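Local coordinates for protein probable Ni/Fe-hydrogenase 1 B-type cytochrome subunit (Escherichia coli K-12, PDB 6G94) that probably serves as the membrane-embedded b-type cytochrome of a nickel-iron hydrogenase, passing electrons through haem in the bacterial inner membrane, at residues I[146-150]-I[180-184]; I[33-37]-I[185-191]; I[70-74]-I[140-144]. One frame throughout, in Å; residues are numbered along the deposited sequence.

Contact 1: I[146-150]-I[180-184]; sequences TGFAL and IHSWH. With HEM (protoporphyrin IX containing Fe), chain B.
Segments 146-150 and 180-184 run roughly antiparallel, 147° between their directions and 9.6 Å between their axes, and they draw nearest where Thr146 faces His184. The central bond is between those two: His184 ND1 donates its hydrogen to Thr146 OG1 over 2.8 Å, almost straight at 172° and in the plane of the imidazole. Thr146 presents that hydroxyl by turning it between its own backbone N and carbonyl carbon (chi1 69°), and OG1 is also hydrogen-bonded to Phe142 O one turn earlier. Held at His184 ND1 by the threonine and at NE2 by the haem iron, 2.2 Å away, the ring has its rotation set from both ends. Gly147 packs its bare CA 3.3 Å from His184 CE1, beside the porphyrin. Leu150 CD1 lies over a face of the His181 imidazole in a CH-pi contact, 4.0 Å from the ring centroid, while Leu150 CD2 reaches both His181 CD2 at 3.5 Å and Ile180 CG2 at 3.7 Å. The ND1 edge of His181 donates, in the ring plane and nearly straight, to the propionate atom HEM O2A at 2.7 Å. Phe148 points away from helix 177-203 but covers the haem vinyl carbon CAC with one ring face. Axial histidine, second-shell threonine and propionate-anchoring histidine form one half of a bis-histidine haem b site, which His63 completes, between transmembrane helices as in the di-haem cytochrome b561 clan.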
# COMPACT_ATOMS: atom_id res chain seq x y z
N THR I 146 -25.47 -24.77 -29.61
CA THR I 146 -25.02 -24.50 -28.25
C THR I 146 -24.43 -23.09 -28.09
O THR I 146 -24.72 -22.41 -27.10
CB THR I 146 -24.00 -25.55 -27.73
OG1 THR I 146 -22.75 -25.45 -28.43
CG2 THR I 146 -24.55 -26.95 -27.87
N GLY I 147 -23.60 -22.68 -29.04
CA GLY I 147 -22.96 -21.36 -29.03
C GLY I 147 -23.94 -20.20 -29.02
O GLY I 147 -23.70 -19.20 -28.35
N PHE I 148 -25.05 -20.36 -29.75
CA PHE I 148 -26.09 -19.34 -29.84
C PHE I 148 -27.05 -19.36 -28.66
O PHE I 148 -27.64 -18.33 -28.33
CB PHE I 148 -26.89 -19.45 -31.14
CG PHE I 148 -26.35 -18.60 -32.23
CD1 PHE I 148 -26.53 -17.23 -32.20
CD2 PHE I 148 -25.63 -19.16 -33.26
CE1 PHE I 148 -26.01 -16.43 -33.19
CE2 PHE I 148 -25.10 -18.36 -34.26
CZ PHE I 148 -25.29 -16.99 -34.22
N ALA I 149 -27.20 -20.52 -28.05
CA ALA I 149 -28.04 -20.64 -26.86
C ALA I 149 -27.43 -19.77 -25.78
O ALA I 149 -28.15 -19.15 -25.02
CB ALA I 149 -28.16 -22.08 -26.41
N LEU I 150 -26.10 -19.74 -25.72
CA LEU I 150 -25.40 -18.87 -24.80
C LEU I 150 -25.48 -17.39 -25.15
O LEU I 150 -25.72 -16.57 -24.29
CB LEU I 150 -23.94 -19.27 -24.73
CG LEU I 150 -23.63 -20.62 -24.15
CD1 LEU I 150 -22.15 -20.89 -24.26
CD2 LEU I 150 -24.13 -20.69 -22.71
N ILE I 180 -24.16 -26.19 -20.85
CA ILE I 180 -24.03 -25.64 -22.19
C ILE I 180 -22.58 -25.21 -22.43
O ILE I 180 -22.00 -25.55 -23.44
CB ILE I 180 -25.00 -24.46 -22.43
CG1 ILE I 180 -26.40 -24.81 -21.88
CG2 ILE I 180 -25.02 -24.08 -23.90
CD1 ILE I 180 -27.46 -23.76 -22.12
N HIS I 181 -22.00 -24.50 -21.47
CA HIS I 181 -20.61 -24.06 -21.54
C HIS I 181 -19.66 -25.23 -21.62
O HIS I 181 -18.63 -25.16 -22.30
CB HIS I 181 -20.23 -23.25 -20.30
CG HIS I 181 -20.47 -21.79 -20.45
ND1 HIS I 181 -19.45 -20.90 -20.73
CD2 HIS I 181 -21.61 -21.05 -20.37
CE1 HIS I 181 -19.95 -19.68 -20.80
NE2 HIS I 181 -21.25 -19.75 -20.60
N SER I 182 -20.00 -26.31 -20.92
CA SER I 182 -19.11 -27.46 -20.80
C SER I 182 -19.15 -28.27 -22.08
O SER I 182 -18.10 -28.57 -22.63
CB SER I 182 -19.47 -28.30 -19.57
OG SER I 182 -18.87 -27.77 -18.40
N TRP I 183 -20.35 -28.59 -22.54
CA TRP I 183 -20.53 -29.29 -23.81
C TRP I 183 -20.03 -28.48 -25.01
O TRP I 183 -19.50 -29.06 -25.95
CB TRP I 183 -22.00 -29.65 -24.00
CG TRP I 183 -22.43 -30.82 -23.18
CD1 TRP I 183 -23.17 -30.79 -22.06
CD2 TRP I 183 -22.13 -32.21 -23.42
NE1 TRP I 183 -23.38 -32.05 -21.58
CE2 TRP I 183 -22.75 -32.95 -22.39
CE3 TRP I 183 -21.41 -32.90 -24.40
CZ2 TRP I 183 -22.67 -34.36 -22.31
CZ3 TRP I 183 -21.33 -34.29 -24.32
CH2 TRP I 183 -21.96 -35.00 -23.28
N HIS I 184 -20.19 -27.16 -24.95
CA HIS I 184 -19.61 -26.25 -25.95
C HIS I 184 -18.09 -26.35 -25.95
O HIS I 184 -17.50 -26.46 -27.01
CB HIS I 184 -20.06 -24.80 -25.71
CG HIS I 184 -19.78 -23.86 -26.85
ND1 HIS I 184 -20.52 -23.85 -28.01
CD2 HIS I 184 -18.88 -22.85 -26.97
CE1 HIS I 184 -20.07 -22.90 -28.81
NE2 HIS I 184 -19.08 -22.27 -28.20
CHA HEM B . -17.56 -19.75 -25.67
CHB HEM B . -15.26 -22.24 -29.03
CHC HEM B . -18.88 -21.46 -32.09
CHD HEM B . -20.87 -18.46 -28.90
C1A HEM B . -16.71 -20.59 -26.31
C2A HEM B . -15.76 -21.36 -25.64
C3A HEM B . -15.11 -22.08 -26.57
C4A HEM B . -15.65 -21.73 -27.82
CMA HEM B . -13.99 -23.05 -26.30
CAA HEM B . -15.50 -21.37 -24.15
CBA HEM B . -16.44 -22.27 -23.38
CGA HEM B . -16.11 -22.22 -21.93
O1A HEM B . -15.06 -22.69 -21.45
O2A HEM B . -16.91 -21.70 -21.15
C1B HEM B . -16.08 -22.27 -30.16
C2B HEM B . -15.77 -23.00 -31.34
C3B HEM B . -16.80 -22.79 -32.19
C4B HEM B . -17.73 -21.90 -31.50
CMB HEM B . -14.54 -23.85 -31.57
CAB HEM B . -17.05 -23.30 -33.54
CBB HEM B . -16.11 -23.93 -34.23
C1C HEM B . -19.72 -20.52 -31.51
C2C HEM B . -20.80 -19.91 -32.14
C3C HEM B . -21.36 -19.06 -31.23
C4C HEM B . -20.61 -19.17 -30.04
CMC HEM B . -21.29 -20.14 -33.55
CAC HEM B . -22.55 -18.21 -31.48
CBC HEM B . -22.46 -16.89 -31.36
C1D HEM B . -20.12 -18.63 -27.76
C2D HEM B . -20.52 -17.97 -26.52
C3D HEM B . -19.58 -18.32 -25.60
C4D HEM B . -18.64 -19.20 -26.31
CMD HEM B . -21.72 -17.07 -26.38
CAD HEM B . -19.47 -17.92 -24.14
CBD HEM B . -19.48 -16.41 -23.93
CGD HEM B . -19.29 -15.96 -22.51
O1D HEM B . -20.19 -16.06 -21.66
O2D HEM B . -18.21 -15.46 -22.16
NA HEM B . -16.66 -20.84 -27.65
NB HEM B . -17.24 -21.63 -30.30
NC HEM B . -19.60 -20.02 -30.26
ND HEM B . -19.01 -19.36 -27.59
FE HEM B . -18.15 -20.40 -28.85

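Contact 2: I[33-37]-I[185-191]; sequences MVTGY and RLGMWLI. With HEM (protoporphyrin IX containing Fe), chain B.
Tyr37 and Met33 of helix 20-40 meet Met188 and Arg185 of helix 177-203 at one edge of the haem pocket of this helical-bundle cytochrome b, the segments running roughly antiparallel at 145°. Met188 reaches across between the helices. Its CG leaves opposite the backbone N, the chain bends at chi2 (-116°), and the terminal CE ends 3.5 Å from Met33 O and 3.8 Å from Tyr37 CB. Met188 CG lies 3.6 Å from the haem methyl CMB, which Met33 CG touches from helix 20-40. Arg185 is stretched through its first two torsions, then kinks at chi3, so that its guanidinium slants across the Tyr37 ring, the two planes 32° apart. NE makes a weak hydrogen bond to the propionate atom HEM O1A at 3.1 Å; NH2 forms a salt bridge with an acidic side chain of another protein's chain, which places the arginine between haem propionate and partner protein. An acidic side chain there also accepts a hydrogen bond from Trp189 NE1, while Trp189 CH2 rests 4.0 Å from Tyr37 CE1. Tyr37 O lies 2.6 Å from Arg185 NH1, in the guanidinium plane but straight ahead of NH1, between its two N-H directions, hence not hydrogen-bonded.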
# COMPACT_ATOMS: atom_id res chain seq x y z
N MET I 33 -11.60 -21.08 -32.04
CA MET I 33 -10.86 -21.99 -31.17
C MET I 33 -9.92 -21.22 -30.26
O MET I 33 -10.10 -21.22 -29.05
CB MET I 33 -10.07 -23.00 -32.00
CG MET I 33 -10.93 -24.07 -32.66
SD MET I 33 -10.05 -25.50 -33.34
CE MET I 33 -8.53 -24.77 -33.99
N VAL I 34 -8.93 -20.55 -30.84
CA VAL I 34 -8.03 -19.68 -30.07
C VAL I 34 -8.76 -18.73 -29.09
O VAL I 34 -8.31 -18.56 -27.95
CB VAL I 34 -7.10 -18.88 -30.99
CG1 VAL I 34 -6.17 -18.01 -30.17
CG2 VAL I 34 -6.29 -19.82 -31.84
N THR I 35 -9.89 -18.14 -29.51
CA THR I 35 -10.63 -17.20 -28.63
C THR I 35 -11.44 -17.96 -27.60
O THR I 35 -11.36 -17.64 -26.41
CB THR I 35 -11.57 -16.19 -29.35
OG1 THR I 35 -12.57 -16.89 -30.11
CG2 THR I 35 -10.80 -15.27 -30.24
N GLY I 36 -12.22 -18.93 -28.05
CA GLY I 36 -13.06 -19.72 -27.15
C GLY I 36 -12.27 -20.44 -26.06
O GLY I 36 -12.74 -20.60 -24.92
N TYR I 37 -11.06 -20.88 -26.42
CA TYR I 37 -10.13 -21.45 -25.46
C TYR I 37 -9.91 -20.50 -24.28
O TYR I 37 -10.03 -20.90 -23.13
CB TYR I 37 -8.79 -21.79 -26.12
CG TYR I 37 -7.82 -22.43 -25.16
CD1 TYR I 37 -8.05 -23.73 -24.69
CD2 TYR I 37 -6.71 -21.74 -24.68
CE1 TYR I 37 -7.19 -24.33 -23.79
CE2 TYR I 37 -5.84 -22.33 -23.77
CZ TYR I 37 -6.08 -23.62 -23.33
OH TYR I 37 -5.25 -24.23 -22.43
N ARG I 185 -17.46 -26.33 -24.78
CA ARG I 185 -16.00 -26.43 -24.71
C ARG I 185 -15.52 -27.80 -25.18
O ARG I 185 -14.45 -27.92 -25.79
CB ARG I 185 -15.49 -26.13 -23.29
CG ARG I 185 -14.01 -26.46 -23.10
CD ARG I 185 -13.41 -25.80 -21.88
NE ARG I 185 -12.73 -24.57 -22.26
CZ ARG I 185 -11.41 -24.41 -22.26
NH1 ARG I 185 -10.89 -23.26 -22.63
NH2 ARG I 185 -10.61 -25.41 -21.91
N LEU I 186 -16.31 -28.84 -24.92
CA LEU I 186 -15.97 -30.19 -25.35
C LEU I 186 -15.97 -30.28 -26.87
O LEU I 186 -15.04 -30.82 -27.46
CB LEU I 186 -16.93 -31.23 -24.74
CG LEU I 186 -16.72 -32.68 -25.15
CD1 LEU I 186 -15.36 -33.21 -24.71
CD2 LEU I 186 -17.86 -33.56 -24.65
N GLY I 187 -17.00 -29.72 -27.49
CA GLY I 187 -17.15 -29.70 -28.94
C GLY I 187 -15.92 -29.14 -29.60
O GLY I 187 -15.46 -29.66 -30.58
N MET I 188 -15.38 -28.08 -29.02
CA MET I 188 -14.17 -27.49 -29.51
C MET I 188 -12.97 -28.43 -29.50
O MET I 188 -12.14 -28.36 -30.38
CB MET I 188 -13.87 -26.26 -28.68
CG MET I 188 -12.59 -25.56 -29.02
SD MET I 188 -11.48 -25.65 -27.64
CE MET I 188 -10.17 -24.63 -28.29
N TRP I 189 -12.87 -29.29 -28.50
CA TRP I 189 -11.79 -30.25 -28.46
C TRP I 189 -11.99 -31.35 -29.49
O TRP I 189 -11.04 -31.84 -30.07
CB TRP I 189 -11.75 -30.89 -27.10
CG TRP I 189 -11.23 -30.08 -26.07
CD1 TRP I 189 -11.83 -29.78 -24.91
CD2 TRP I 189 -9.95 -29.46 -26.04
NE1 TRP I 189 -11.02 -29.01 -24.14
CE2 TRP I 189 -9.85 -28.79 -24.81
CE3 TRP I 189 -8.88 -29.40 -26.93
CZ2 TRP I 189 -8.74 -28.06 -24.44
CZ3 TRP I 189 -7.76 -28.67 -26.57
CH2 TRP I 189 -7.70 -28.01 -25.34
N LEU I 190 -13.25 -31.74 -29.69
CA LEU I 190 -13.60 -32.79 -30.64
C LEU I 190 -13.32 -32.38 -32.07
O LEU I 190 -12.74 -33.14 -32.84
CB LEU I 190 -15.06 -33.20 -30.47
CG LEU I 190 -15.39 -33.76 -29.08
CD1 LEU I 190 -16.86 -34.18 -28.98
CD2 LEU I 190 -14.48 -34.92 -28.67
N ILE I 191 -13.76 -31.18 -32.43
CA ILE I 191 -13.37 -30.55 -33.68
C ILE I 191 -11.83 -30.57 -33.86
O ILE I 191 -11.35 -30.98 -34.92
CB ILE I 191 -13.95 -29.12 -33.78
CG1 ILE I 191 -15.43 -29.20 -34.19
CG2 ILE I 191 -13.15 -28.23 -34.73
CD1 ILE I 191 -16.20 -27.98 -33.81
CHA HEM B . -17.56 -19.75 -25.67
CHB HEM B . -15.26 -22.24 -29.03
CHC HEM B . -18.88 -21.46 -32.09
CHD HEM B . -20.87 -18.46 -28.90
C1A HEM B . -16.71 -20.59 -26.31
C2A HEM B . -15.76 -21.36 -25.64
C3A HEM B . -15.11 -22.08 -26.57
C4A HEM B . -15.65 -21.73 -27.82
CMA HEM B . -13.99 -23.05 -26.30
CAA HEM B . -15.50 -21.37 -24.15
CBA HEM B . -16.44 -22.27 -23.38
CGA HEM B . -16.11 -22.22 -21.93
O1A HEM B . -15.06 -22.69 -21.45
O2A HEM B . -16.91 -21.70 -21.15
C1B HEM B . -16.08 -22.27 -30.16
C2B HEM B . -15.77 -23.00 -31.34
C3B HEM B . -16.80 -22.79 -32.19
C4B HEM B . -17.73 -21.90 -31.50
CMB HEM B . -14.54 -23.85 -31.57
CAB HEM B . -17.05 -23.30 -33.54
CBB HEM B . -16.11 -23.93 -34.23
C1C HEM B . -19.72 -20.52 -31.51
C2C HEM B . -20.80 -19.91 -32.14
C3C HEM B . -21.36 -19.06 -31.23
C4C HEM B . -20.61 -19.17 -30.04
CMC HEM B . -21.29 -20.14 -33.55
CAC HEM B . -22.55 -18.21 -31.48
CBC HEM B . -22.46 -16.89 -31.36
C1D HEM B . -20.12 -18.63 -27.76
C2D HEM B . -20.52 -17.97 -26.52
C3D HEM B . -19.58 -18.32 -25.60
C4D HEM B . -18.64 -19.20 -26.31
CMD HEM B . -21.72 -17.07 -26.38
CAD HEM B . -19.47 -17.92 -24.14
CBD HEM B . -19.48 -16.41 -23.93
CGD HEM B . -19.29 -15.96 -22.51
O1D HEM B . -20.19 -16.06 -21.66
O2D HEM B . -18.21 -15.46 -22.16
NA HEM B . -16.66 -20.84 -27.65
NB HEM B . -17.24 -21.63 -30.30
NC HEM B . -19.60 -20.02 -30.26
ND HEM B . -19.01 -19.36 -27.59
FE HEM B . -18.15 -20.40 -28.85

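Contact 3: I[70-74]-I[140-144]; sequences FTVVL and SVFMI. With HEM (protoporphyrin IX containing Fe), chain B.
Ile144 of helix 130-151 packs among Phe70, Thr71 and Leu74 of helix 55-83, in a transmembrane helix pair of the cytochrome b bundle whose segments meet at 139° with axes 10.9 Å apart. The tight part lies around this isoleucine. Its CG1 branch sits beside the backbone N (chi1 -77°) and reaches across, bringing CD1 to 3.7 Å from Phe70 CE2 and 3.9 Å from Leu74 CD1. Closest of all is Thr71, whose OG1 comes to 3.6 Å from Ile144 CG1. The phenyl ring, meanwhile, turns its rim to the other helix: Phe70 CZ lies 3.8 Å from Ser140 CB, which approaches at the ring edge. Ser140 OG is engaged elsewhere, hydrogen-bonded to Tyr136 O in the preceding turn, and its contribution here is mainly contact of CB with Phe70 and Leu74. Phe70 also touches Cys28, Met29 and Leu32 of helix 20-40, and its ring thus meets two neighbouring helices.

The outer side is looser. Val141, partly exposed and with its CB directed away, gives a single methyl, CG2, to Leu74 CD1 at 3.9 Å; the two side chains cross at about a right angle. Val72 points away altogether and packs on an apolar side chain of another protein's chain. Toward the haem the packing closes up again. Met143, folded at chi2 and chi3, carries CE over the porphyrin, 3.3 Å from HEM C2B. Thr71 OG1, hydrogen-bonded to Gly67 O, lies 3.6 Å from the haem methyl CMC.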
# COMPACT_ATOMS: atom_id res chain seq x y z
N PHE I 70 -18.88 -17.42 -39.40
CA PHE I 70 -18.82 -18.88 -39.45
C PHE I 70 -20.19 -19.50 -39.68
O PHE I 70 -20.33 -20.35 -40.53
CB PHE I 70 -18.22 -19.44 -38.16
CG PHE I 70 -18.24 -20.93 -38.09
CD1 PHE I 70 -17.25 -21.69 -38.72
CD2 PHE I 70 -19.26 -21.60 -37.40
CE1 PHE I 70 -17.26 -23.07 -38.68
CE2 PHE I 70 -19.28 -22.99 -37.34
CZ PHE I 70 -18.28 -23.72 -37.98
N THR I 71 -21.18 -19.07 -38.91
CA THR I 71 -22.54 -19.63 -39.00
C THR I 71 -23.16 -19.42 -40.38
O THR I 71 -23.75 -20.34 -40.95
CB THR I 71 -23.47 -19.04 -37.93
OG1 THR I 71 -22.95 -19.35 -36.64
CG2 THR I 71 -24.85 -19.64 -38.01
N VAL I 72 -23.04 -18.20 -40.90
CA VAL I 72 -23.58 -17.85 -42.21
C VAL I 72 -22.93 -18.71 -43.30
O VAL I 72 -23.62 -19.41 -44.06
CB VAL I 72 -23.41 -16.33 -42.48
CG1 VAL I 72 -23.45 -16.02 -43.97
CG2 VAL I 72 -24.51 -15.55 -41.77
N VAL I 73 -21.60 -18.67 -43.37
CA VAL I 73 -20.85 -19.41 -44.36
C VAL I 73 -21.17 -20.90 -44.29
O VAL I 73 -21.48 -21.49 -45.31
CB VAL I 73 -19.34 -19.15 -44.26
CG1 VAL I 73 -18.55 -20.04 -45.21
CG2 VAL I 73 -19.04 -17.69 -44.57
N LEU I 74 -21.10 -21.48 -43.09
CA LEU I 74 -21.40 -22.90 -42.87
C LEU I 74 -22.78 -23.30 -43.40
O LEU I 74 -22.90 -24.34 -44.03
CB LEU I 74 -21.31 -23.22 -41.37
CG LEU I 74 -21.27 -24.63 -40.76
CD1 LEU I 74 -22.67 -25.12 -40.39
CD2 LEU I 74 -20.52 -25.61 -41.66
N SER I 140 -19.95 -28.78 -35.93
CA SER I 140 -20.10 -27.38 -36.28
C SER I 140 -21.50 -26.88 -35.99
O SER I 140 -21.66 -25.79 -35.49
CB SER I 140 -19.76 -27.17 -37.75
OG SER I 140 -18.45 -27.64 -38.04
N VAL I 141 -22.51 -27.69 -36.30
CA VAL I 141 -23.90 -27.29 -36.11
C VAL I 141 -24.26 -27.37 -34.65
O VAL I 141 -25.07 -26.58 -34.15
CB VAL I 141 -24.85 -28.16 -36.96
CG1 VAL I 141 -26.30 -27.93 -36.58
CG2 VAL I 141 -24.65 -27.85 -38.44
N PHE I 142 -23.62 -28.29 -33.95
CA PHE I 142 -23.80 -28.43 -32.51
C PHE I 142 -23.13 -27.23 -31.83
O PHE I 142 -23.70 -26.62 -30.92
CB PHE I 142 -23.22 -29.77 -32.01
CG PHE I 142 -23.38 -29.99 -30.53
CD1 PHE I 142 -24.63 -30.27 -29.97
CD2 PHE I 142 -22.28 -29.88 -29.68
CE1 PHE I 142 -24.79 -30.45 -28.60
CE2 PHE I 142 -22.43 -30.05 -28.31
CZ PHE I 142 -23.68 -30.35 -27.78
N MET I 143 -21.93 -26.88 -32.30
CA MET I 143 -21.21 -25.70 -31.83
C MET I 143 -21.95 -24.38 -32.09
O MET I 143 -21.61 -23.33 -31.51
CB MET I 143 -19.82 -25.66 -32.46
CG MET I 143 -18.90 -26.70 -31.87
SD MET I 143 -18.89 -26.56 -30.08
CE MET I 143 -17.52 -25.44 -29.86
N ILE I 144 -22.97 -24.44 -32.95
CA ILE I 144 -23.76 -23.29 -33.33
C ILE I 144 -25.03 -23.27 -32.49
O ILE I 144 -25.36 -22.22 -31.91
CB ILE I 144 -24.09 -23.28 -34.85
CG1 ILE I 144 -22.85 -22.81 -35.65
CG2 ILE I 144 -25.32 -22.42 -35.14
CD1 ILE I 144 -22.94 -22.97 -37.16
CHA HEM B . -17.56 -19.75 -25.67
CHB HEM B . -15.26 -22.24 -29.03
CHC HEM B . -18.88 -21.46 -32.09
CHD HEM B . -20.87 -18.46 -28.90
C1A HEM B . -16.71 -20.59 -26.31
C2A HEM B . -15.76 -21.36 -25.64
C3A HEM B . -15.11 -22.08 -26.57
C4A HEM B . -15.65 -21.73 -27.82
CMA HEM B . -13.99 -23.05 -26.30
CAA HEM B . -15.50 -21.37 -24.15
CBA HEM B . -16.44 -22.27 -23.38
CGA HEM B . -16.11 -22.22 -21.93
O1A HEM B . -15.06 -22.69 -21.45
O2A HEM B . -16.91 -21.70 -21.15
C1B HEM B . -16.08 -22.27 -30.16
C2B HEM B . -15.77 -23.00 -31.34
C3B HEM B . -16.80 -22.79 -32.19
C4B HEM B . -17.73 -21.90 -31.50
CMB HEM B . -14.54 -23.85 -31.57
CAB HEM B . -17.05 -23.30 -33.54
CBB HEM B . -16.11 -23.93 -34.23
C1C HEM B . -19.72 -20.52 -31.51
C2C HEM B . -20.80 -19.91 -32.14
C3C HEM B . -21.36 -19.06 -31.23
C4C HEM B . -20.61 -19.17 -30.04
CMC HEM B . -21.29 -20.14 -33.55
CAC HEM B . -22.55 -18.21 -31.48
CBC HEM B . -22.46 -16.89 -31.36
C1D HEM B . -20.12 -18.63 -27.76
C2D HEM B . -20.52 -17.97 -26.52
C3D HEM B . -19.58 -18.32 -25.60
C4D HEM B . -18.64 -19.20 -26.31
CMD HEM B . -21.72 -17.07 -26.38
CAD HEM B . -19.47 -17.92 -24.14
CBD HEM B . -19.48 -16.41 -23.93
CGD HEM B . -19.29 -15.96 -22.51
O1D HEM B . -20.19 -16.06 -21.66
O2D HEM B . -18.21 -15.46 -22.16
NA HEM B . -16.66 -20.84 -27.65
NB HEM B . -17.24 -21.63 -30.30
NC HEM B . -19.60 -20.02 -30.26
ND HEM B . -19.01 -19.36 -27.59
FE HEM B . -18.15 -20.40 -28.85

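How the contacts relate
From the N terminus, helix 20-40 comes first and waits longest for its partner: contact 2 joins it to helix 177-203 across 147 intervening residues, and that long loop encloses the other two contacts. Within it, contact 3 pairs the next helix, 55-83, with helix 130-151, and then contact 1 closes a short 29-residue loop from helix 130-151 to helix 177-203. Contacts 3 and 1 follow in series, without crossing. Together they link the four transmembrane helices around one haem. Met143 of contact 3 touches both other contacts, its CE packing against His184 O of contact 1 and Met188 N of contact 2.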